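Side-chain contact in oxidoreductase, short-chain dehydrogenase/reductase family (PDB 3L6E), which probably acts as a nucleotide-dependent oxidoreductase of the short-chain dehydrogenase/reductase family, possibly reducing 3-dehydrosphinganine in sphingolipid metabolism: residues Q41-E44 / L45-G48. Residues are numbered along the deposited sequence; the frame is centred on the assembly and turned at random.
Unlike the reference sequence in segment 41-44: Q42 (reference Glu). Unlike the reference sequence in segment 45-48: L45 (reference Glu).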
loop_
_atom_site.group_PDB
_atom_site.type_symbol
_atom_site.label_atom_id
_atom_site.label_comp_id
_atom_site.label_asym_id
_atom_site.label_seq_id
_atom_site.Cartn_x
_atom_site.Cartn_y
_atom_site.Cartn_z
ATOM N N GLN A 41 -10.366 -22.569 18.344
ATOM C CA GLN A 41 -11.421 -22.620 19.361
ATOM C C GLN A 41 -11.474 -21.347 20.205
ATOM O O GLN A 41 -12.565 -20.858 20.537
ATOM C CB GLN A 41 -11.247 -23.830 20.293
ATOM C CG GLN A 41 -11.511 -25.197 19.652
ATOM C CD GLN A 41 -11.442 -26.342 20.657
ATOM O OE1 GLN A 41 -12.224 -27.297 20.583
ATOM N NE2 GLN A 41 -10.523 -26.239 21.612
ATOM N N GLN A 42 -10.292 -20.838 20.569
ATOM C CA GLN A 42 -10.182 -19.626 21.385
ATOM C C GLN A 42 -10.806 -18.457 20.611
ATOM O O GLN A 42 -11.430 -17.578 21.191
ATOM C CB GLN A 42 -8.712 -19.368 21.816
ATOM C CG GLN A 42 -8.025 -18.096 21.272
ATOM C CD GLN A 42 -6.470 -18.108 21.338
ATOM O OE1 GLN A 42 -5.814 -17.217 20.777
ATOM N NE2 GLN A 42 -5.890 -19.119 21.997
ATOM N N GLN A 43 -10.654 -18.481 19.287
ATOM C CA GLN A 43 -11.234 -17.468 18.431
ATOM C C GLN A 43 -12.753 -17.651 18.280
ATOM O O GLN A 43 -13.494 -16.665 18.192
ATOM C CB GLN A 43 -10.535 -17.460 17.073
ATOM C CG GLN A 43 -9.089 -16.956 17.085
ATOM C CD GLN A 43 -8.967 -15.465 17.355
ATOM O OE1 GLN A 43 -8.714 -15.045 18.496
ATOM N NE2 GLN A 43 -9.127 -14.652 16.306
ATOM N N GLU A 44 -13.207 -18.903 18.238
ATOM C CA GLU A 44 -14.639 -19.201 18.193
ATOM C C GLU A 44 -15.339 -18.738 19.480
ATOM O O GLU A 44 -16.428 -18.169 19.420
ATOM C CB GLU A 44 -14.902 -20.698 17.905
ATOM C CG GLU A 44 -14.734 -21.075 16.424
ATOM C CD GLU A 44 -15.269 -22.468 16.071
ATOM O OE1 GLU A 44 -14.586 -23.476 16.370
ATOM O OE2 GLU A 44 -16.359 -22.551 15.466
ATOM N N LEU A 45 -14.675 -18.954 20.620
ATOM C CA LEU A 45 -15.138 -18.505 21.945
ATOM C C LEU A 45 -15.223 -16.979 22.021
ATOM O O LEU A 45 -16.138 -16.422 22.632
ATOM C CB LEU A 45 -14.191 -19.040 23.033
ATOM C CG LEU A 45 -14.700 -19.286 24.460
ATOM C CD1 LEU A 45 -14.282 -20.670 24.950
ATOM C CD2 LEU A 45 -14.225 -18.209 25.435
ATOM N N LEU A 46 -14.269 -16.304 21.388
ATOM C CA LEU A 46 -14.257 -14.845 21.365
ATOM C C LEU A 46 -15.302 -14.242 20.418
ATOM O O LEU A 46 -15.943 -13.260 20.767
ATOM C CB LEU A 46 -12.857 -14.315 21.020
ATOM C CG LEU A 46 -12.640 -12.793 20.966
ATOM C CD1 LEU A 46 -12.554 -12.169 22.363
ATOM C CD2 LEU A 46 -11.397 -12.449 20.164
ATOM N N LEU A 47 -15.471 -14.828 19.234
ATOM C CA LEU A 47 -16.229 -14.174 18.166
ATOM C C LEU A 47 -17.542 -14.864 17.802
ATOM O O LEU A 47 -18.362 -14.293 17.061
ATOM C CB LEU A 47 -15.356 -13.951 16.918
ATOM C CG LEU A 47 -13.997 -13.252 17.107
ATOM C CD1 LEU A 47 -13.105 -13.414 15.861
ATOM C CD2 LEU A 47 -14.143 -11.777 17.511
ATOM N N GLY A 48 -17.731 -16.078 18.324
ATOM C CA GLY A 48 -19.003 -16.797 18.238
ATOM C C GLY A 48 -19.451 -17.131 16.826
ATOM O O GLY A 48 -18.681 -17.696 16.041
#
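Q43 lies alongside both L46 and L47 on the last turns of helix 37-47, and this trio illustrates how a surface helix turns one face to the fold and the other to solvent: Q43 is buried, L47 beside it partly exposed, and L46 already on the exposed side. The tight packing is around the backbone of Q43, where L47 sets its CB 3.5 Å and its CG 3.6 Å from Q43 O, while its own amide N donates to that same oxygen at 2.9 Å. Three more i to i+4 backbone hydrogen bonds hold the turns together. That from L45 N to Q41 O, 2.8 Å long, is fairly straight at 161°; L46 N reaches Q42 O, and G48 N bonds to E44 O at 2.7 Å. G48 is the first residue to leave helical backbone angles, with a positive phi (63°).

Side chain meets side chain more loosely. The Q43 chain bends at its second torsion (chi2 -70°), which brings its amide beside the two leucines: OE1 approaches L46 CD2 at 4.1 Å, and NE2 comes within 4.2 Å of L47 CD1. NE2 is left buried without a polar partner in the model.

On the open side, Q41, Q42, L45 and L46 are solvent-exposed, and the chains of Q41 and Q42 make no side-chain contact with the following turn. Within this Rossmann-type fold, helix 37-47 is the crossover between the parallel strands 29-34 and 51-55: Q42 and Q43 pack on R17 of helix 14-25, Q43 also on I21, L47 meets T20 of that helix, and Q43 and E44 touch M32 of strand 29-34.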